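Local coordinates for protein C alpha-dehydrogenase (Sphingobium sp. SYK-6, PDB 4YAC) that probably acts as an NAD-dependent short-chain dehydrogenase/reductase, oxidising the alpha-carbon alcohol of lignin-derived aryl ethers, at residues G17-A30 and F229-R243. Sequence-based numbering, arbitrary orientation.
With NAI (1,4-dihydronicotinamide adenine dinucleotide), chain B.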
loop_
_atom_site.group_PDB
_atom_site.type_symbol
_atom_site.label_atom_id
_atom_site.label_comp_id
_atom_site.label_asym_id
_atom_site.label_seq_id
_atom_site.Cartn_x
_atom_site.Cartn_y
_atom_site.Cartn_z
ATOM N N GLY A 17 14.296 7.266 18.624
ATOM C CA GLY A 17 14.274 6.018 17.878
ATOM C C GLY A 17 15.040 6.014 16.570
ATOM O O GLY A 17 16.129 6.582 16.470
ATOM N N VAL A 18 14.461 5.359 15.566
ATOM C CA VAL A 18 15.101 5.201 14.259
ATOM C C VAL A 18 15.477 6.539 13.641
ATOM O O VAL A 18 16.580 6.698 13.118
ATOM C CB VAL A 18 14.179 4.431 13.280
ATOM C CG1 VAL A 18 14.714 4.486 11.850
ATOM C CG2 VAL A 18 14.041 2.990 13.720
ATOM N N ALA A 19 14.561 7.500 13.697
ATOM C CA ALA A 19 14.799 8.793 13.060
ATOM C C ALA A 19 15.941 9.551 13.736
ATOM O O ALA A 19 16.742 10.196 13.064
ATOM C CB ALA A 19 13.542 9.625 13.074
ATOM N N LEU A 20 16.009 9.483 15.061
ATOM C CA LEU A 20 17.110 10.109 15.788
ATOM C C LEU A 20 18.432 9.478 15.364
ATOM O O LEU A 20 19.440 10.168 15.218
ATOM C CB LEU A 20 16.913 9.981 17.297
ATOM C CG LEU A 20 18.065 10.456 18.187
ATOM C CD1 LEU A 20 18.432 11.897 17.882
ATOM C CD2 LEU A 20 17.694 10.304 19.650
ATOM N N GLY A 21 18.423 8.166 15.159
ATOM C CA GLY A 21 19.590 7.462 14.665
ATOM C C GLY A 21 20.022 7.992 13.312
ATOM O O GLY A 21 21.213 8.150 13.045
ATOM N N GLN A 22 19.047 8.275 12.454
ATOM C CA GLN A 22 19.338 8.854 11.149
ATOM C C GLN A 22 19.929 10.251 11.315
ATOM O O GLN A 22 20.940 10.580 10.698
ATOM C CB GLN A 22 18.072 8.890 10.287
ATOM C CG GLN A 22 17.593 7.495 9.897
ATOM C CD GLN A 22 16.263 7.486 9.162
ATOM O OE1 GLN A 22 15.630 8.525 8.975
ATOM N NE2 GLN A 22 15.827 6.299 8.753
ATOM N N ALA A 23 19.309 11.058 12.168
ATOM C CA ALA A 23 19.775 12.419 12.422
ATOM C C ALA A 23 21.219 12.447 12.922
ATOM O O ALA A 23 22.030 13.262 12.466
ATOM C CB ALA A 23 18.858 13.109 13.425
ATOM N N LYS A 24 21.542 11.560 13.860
ATOM C CA LYS A 24 22.884 11.515 14.437
ATOM C C LYS A 24 23.938 11.249 13.374
ATOM O O LYS A 24 24.959 11.941 13.305
ATOM C CB LYS A 24 22.972 10.435 15.515
ATOM C CG LYS A 24 22.302 10.790 16.825
ATOM C CD LYS A 24 22.500 9.675 17.849
ATOM C CE LYS A 24 21.805 9.979 19.166
ATOM N NZ LYS A 24 21.960 8.870 20.152
ATOM N N VAL A 25 23.690 10.237 12.552
ATOM C CA VAL A 25 24.634 9.841 11.512
ATOM C C VAL A 25 24.786 10.938 10.467
ATOM O O VAL A 25 25.894 11.209 10.005
ATOM C CB VAL A 25 24.193 8.527 10.827
ATOM C CG1 VAL A 25 25.065 8.212 9.614
ATOM C CG2 VAL A 25 24.241 7.372 11.820
ATOM N N LEU A 26 23.681 11.575 10.093
ATOM C CA LEU A 26 23.736 12.619 9.078
ATOM C C LEU A 26 24.446 13.869 9.607
ATOM O O LEU A 26 25.229 14.496 8.890
ATOM C CB LEU A 26 22.323 12.966 8.593
ATOM C CG LEU A 26 21.599 11.828 7.860
ATOM C CD1 LEU A 26 20.135 12.180 7.625
ATOM C CD2 LEU A 26 22.284 11.497 6.544
ATOM N N ALA A 27 24.193 14.215 10.865
ATOM C CA ALA A 27 24.780 15.412 11.468
ATOM C C ALA A 27 26.256 15.229 11.810
ATOM O O ALA A 27 27.064 16.150 11.648
ATOM C CB ALA A 27 24.005 15.797 12.721
ATOM N N GLU A 28 26.609 14.039 12.283
ATOM C CA GLU A 28 27.952 13.791 12.797
ATOM C C GLU A 28 28.899 13.301 11.710
ATOM O O GLU A 28 29.876 13.974 11.388
ATOM C CB GLU A 28 27.897 12.782 13.943
ATOM C CG GLU A 28 27.158 13.303 15.163
ATOM C CD GLU A 28 27.180 12.330 16.325
ATOM O OE1 GLU A 28 28.274 12.087 16.878
ATOM O OE2 GLU A 28 26.101 11.805 16.684
ATOM N N GLU A 29 28.611 12.135 11.141
ATOM C CA GLU A 29 29.492 11.556 10.130
ATOM C C GLU A 29 29.432 12.324 8.815
ATOM O O GLU A 29 30.454 12.786 8.309
ATOM C CB GLU A 29 29.133 10.091 9.875
ATOM C CG GLU A 29 29.182 9.216 11.109
ATOM C CD GLU A 29 28.811 7.780 10.812
ATOM O OE1 GLU A 29 28.980 7.347 9.652
ATOM O OE2 GLU A 29 28.344 7.088 11.739
ATOM N N ALA A 30 28.230 12.448 8.261
ATOM C CA ALA A 30 28.047 13.089 6.963
ATOM C C ALA A 30 28.211 14.603 7.034
ATOM O O ALA A 30 28.341 15.263 6.003
ATOM C CB ALA A 30 26.682 12.744 6.399
ATOM N N PHE A 229 19.377 -4.819 16.124
ATOM C CA PHE A 229 19.104 -3.491 15.590
ATOM C C PHE A 229 19.667 -2.392 16.479
ATOM O O PHE A 229 19.413 -2.365 17.683
ATOM C CB PHE A 229 17.599 -3.272 15.427
ATOM C CG PHE A 229 17.209 -1.823 15.358
ATOM C CD1 PHE A 229 16.698 -1.174 16.470
ATOM C CD2 PHE A 229 17.372 -1.106 14.187
ATOM C CE1 PHE A 229 16.345 0.161 16.409
ATOM C CE2 PHE A 229 17.022 0.228 14.123
ATOM C CZ PHE A 229 16.509 0.862 15.234
ATOM N N ASP A 230 20.432 -1.489 15.874
ATOM C CA ASP A 230 20.847 -0.261 16.536
ATOM C C ASP A 230 20.522 0.923 15.623
ATOM O O ASP A 230 20.854 0.894 14.440
ATOM C CB ASP A 230 22.337 -0.290 16.874
ATOM C CG ASP A 230 22.747 0.858 17.771
ATOM O OD1 ASP A 230 23.181 1.899 17.243
ATOM O OD2 ASP A 230 22.625 0.720 19.007
ATOM N N PRO A 231 19.854 1.961 16.162
ATOM C CA PRO A 231 19.449 3.100 15.325
ATOM C C PRO A 231 20.619 3.755 14.593
ATOM O O PRO A 231 20.467 4.167 13.442
ATOM C CB PRO A 231 18.825 4.071 16.333
ATOM C CG PRO A 231 18.344 3.203 17.436
ATOM C CD PRO A 231 19.333 2.085 17.537
ATOM N N VAL A 232 21.772 3.847 15.243
ATOM C CA VAL A 232 22.934 4.433 14.595
ATOM C C VAL A 232 23.396 3.516 13.466
ATOM O O VAL A 232 23.716 3.987 12.376
ATOM C CB VAL A 232 24.073 4.689 15.605
ATOM C CG1 VAL A 232 25.407 4.906 14.897
ATOM C CG2 VAL A 232 23.729 5.897 16.471
ATOM N N ASP A 233 23.407 2.209 13.716
ATOM C CA ASP A 233 23.783 1.246 12.685
ATOM C C ASP A 233 22.853 1.347 11.479
ATOM O O ASP A 233 23.312 1.383 10.337
ATOM C CB ASP A 233 23.766 -0.184 13.235
ATOM C CG ASP A 233 24.914 -0.461 14.191
ATOM O OD1 ASP A 233 25.860 0.351 14.251
ATOM O OD2 ASP A 233 24.874 -1.505 14.877
ATOM N N LEU A 234 21.548 1.394 11.727
ATOM C CA LEU A 234 20.587 1.526 10.636
ATOM C C LEU A 234 20.735 2.886 9.968
ATOM O O LEU A 234 20.458 3.037 8.779
ATOM C CB LEU A 234 19.148 1.348 11.139
ATOM C CG LEU A 234 18.233 0.261 10.547
ATOM C CD1 LEU A 234 16.796 0.755 10.554
ATOM C CD2 LEU A 234 18.607 -0.196 9.142
ATOM N N GLY A 235 21.171 3.876 10.740
ATOM C CA GLY A 235 21.429 5.197 10.199
ATOM C C GLY A 235 22.544 5.159 9.170
ATOM O O GLY A 235 22.502 5.870 8.167
ATOM N N ARG A 236 23.544 4.320 9.412
ATOM C CA ARG A 236 24.660 4.193 8.486
ATOM C C ARG A 236 24.251 3.453 7.216
ATOM O O ARG A 236 24.761 3.744 6.136
ATOM C CB ARG A 236 25.834 3.490 9.169
ATOM C CG ARG A 236 26.491 4.367 10.210
ATOM C CD ARG A 236 27.536 3.636 11.023
ATOM N NE ARG A 236 28.253 4.577 11.881
ATOM C CZ ARG A 236 28.581 4.364 13.153
ATOM N NH1 ARG A 236 28.271 3.227 13.762
ATOM N NH2 ARG A 236 29.234 5.307 13.821
ATOM N N VAL A 237 23.334 2.499 7.347
ATOM C CA VAL A 237 22.773 1.821 6.183
ATOM C C VAL A 237 22.086 2.850 5.295
ATOM O O VAL A 237 22.215 2.820 4.071
ATOM C CB VAL A 237 21.765 0.718 6.588
ATOM C CG1 VAL A 237 21.053 0.142 5.360
ATOM C CG2 VAL A 237 22.467 -0.385 7.359
ATOM N N VAL A 238 21.357 3.762 5.928
ATOM C CA VAL A 238 20.648 4.810 5.209
ATOM C C VAL A 238 21.633 5.729 4.513
ATOM O O VAL A 238 21.477 6.038 3.333
ATOM C CB VAL A 238 19.754 5.633 6.155
ATOM C CG1 VAL A 238 19.341 6.958 5.512
ATOM C CG2 VAL A 238 18.533 4.830 6.534
ATOM N N LEU A 239 22.640 6.170 5.259
ATOM C CA LEU A 239 23.643 7.078 4.720
ATOM C C LEU A 239 24.242 6.497 3.451
ATOM O O LEU A 239 24.387 7.182 2.441
ATOM C CB LEU A 239 24.743 7.338 5.749
ATOM C CG LEU A 239 25.915 8.193 5.260
ATOM C CD1 LEU A 239 25.434 9.556 4.782
ATOM C CD2 LEU A 239 26.947 8.343 6.360
ATOM N N ASP A 240 24.561 5.213 3.511
ATOM C CA ASP A 240 25.181 4.522 2.399
ATOM C C ASP A 240 24.232 4.432 1.201
ATOM O O ASP A 240 24.665 4.526 0.051
ATOM C CB ASP A 240 25.640 3.137 2.856
ATOM C CG ASP A 240 25.864 2.190 1.713
ATOM O OD1 ASP A 240 26.930 2.267 1.068
ATOM O OD2 ASP A 240 24.973 1.351 1.464
ATOM N N ALA A 241 22.938 4.280 1.473
ATOM C CA ALA A 241 21.935 4.209 0.412
ATOM C C ALA A 241 21.751 5.558 -0.280
ATOM O O ALA A 241 21.591 5.622 -1.498
ATOM C CB ALA A 241 20.602 3.721 0.976
ATOM N N VAL A 242 21.756 6.631 0.504
ATOM C CA VAL A 242 21.621 7.979 -0.036
ATOM C C VAL A 242 22.815 8.334 -0.925
ATOM O O VAL A 242 22.641 8.844 -2.032
ATOM C CB VAL A 242 21.494 9.022 1.095
ATOM C CG1 VAL A 242 21.524 10.449 0.541
ATOM C CG2 VAL A 242 20.218 8.790 1.882
ATOM N N ARG A 243 24.023 8.067 -0.434
ATOM C CA ARG A 243 25.243 8.366 -1.184
ATOM C C ARG A 243 25.256 7.662 -2.532
ATOM O O ARG A 243 25.648 8.244 -3.547
ATOM C CB ARG A 243 26.487 7.952 -0.395
ATOM C CG ARG A 243 26.833 8.828 0.798
ATOM C CD ARG A 243 28.280 8.588 1.212
ATOM N NE ARG A 243 28.579 9.049 2.565
ATOM C CZ ARG A 243 28.936 10.291 2.881
ATOM N NH1 ARG A 243 29.032 11.226 1.944
ATOM N NH2 ARG A 243 29.194 10.598 4.145
HETATM P PA NAI B . 9.801 6.173 18.519
HETATM O O1A NAI B . 8.675 6.291 19.517
HETATM O O2A NAI B . 11.104 5.834 19.266
HETATM O O5B NAI B . 9.973 7.531 17.745
HETATM C C5B NAI B . 8.887 8.070 17.062
HETATM C C4B NAI B . 9.014 9.534 17.019
HETATM O O4B NAI B . 8.050 10.047 16.039
HETATM C C3B NAI B . 8.699 10.137 18.308
HETATM O O3B NAI B . 9.680 11.099 18.671
HETATM C C2B NAI B . 7.405 10.749 18.142
HETATM O O2B NAI B . 7.236 11.880 19.017
HETATM C C1B NAI B . 7.373 11.135 16.746
HETATM N N9A NAI B . 6.045 11.351 16.241
HETATM C C8A NAI B . 4.935 10.577 16.404
HETATM N N7A NAI B . 3.884 11.137 15.782
HETATM C C5A NAI B . 4.289 12.302 15.188
HETATM C C6A NAI B . 3.693 13.300 14.424
HETATM N N6A NAI B . 2.306 13.258 14.079
HETATM N N1A NAI B . 4.439 14.354 13.992
HETATM C C2A NAI B . 5.748 14.459 14.290
HETATM N N3A NAI B . 6.364 13.514 15.021
HETATM C C4A NAI B . 5.671 12.442 15.481
HETATM O O3 NAI B . 9.477 5.076 17.479
HETATM P PN NAI B . 10.625 4.253 16.722
HETATM O O1N NAI B . 11.400 3.422 17.733
HETATM O O2N NAI B . 9.949 3.291 15.632
HETATM O O5D NAI B . 11.593 5.229 16.008
HETATM O O HOH W 1 18.048 4.655 12.290
HETATM O O HOH W 2 17.758 4.401 9.561
HETATM O O HOH W 3 29.690 13.756 4.092
#
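Glu29 OE2 takes two N-H groups of Arg236: NE reaches its syn side from 2.5 Å, a length short enough to be doubtful in detail, and NH2 adds a weak, bent bond of 2.9 Å. Carboxylate and guanidinium planes lie 32° apart. Val232 CG1 lies over one guanidinium face, and Asp233 is a distant second carboxylate for Arg236. An alanine in place of Glu29 removes the nearer carboxylate, and would probably leave the Arg236 guanidinium freer to turn, with the long contact to Asp233 as its remaining salt bridge within this contact. Deeper in, Val25 is a knob in the hole formed by Val232, Gly235, Arg236 and Leu239. Its CG1, anti to the backbone N (chi1 172°), touches Leu239 CD2 at 3.8 Å, while CG2 turns to the Val232 carbonyl. Leu239 CD1 meets Ala30 CB and Leu26 CD2. In this Rossmann fold, helix 17-28 follows the first strand and its glycine-rich turn; helix 231-243 crosses it at -61°, with axes only 7.4 Å apart. Glycines permit this: CA atoms of Gln22 and Gly235 come within 4.3 Å, and a CB on Gly21 or Gly235 would clash with the facing backbone. Water 1 donates to both Val18 O and Pro231 O, bridging the two backbones. Gln22 NE2 donates to water 2, while its OE1 bonds Thr91. At the cofactor end, Val18 CG2 packs on Phe229 CZ, and Val18 N donates to NADH O5D at 2.9 Å.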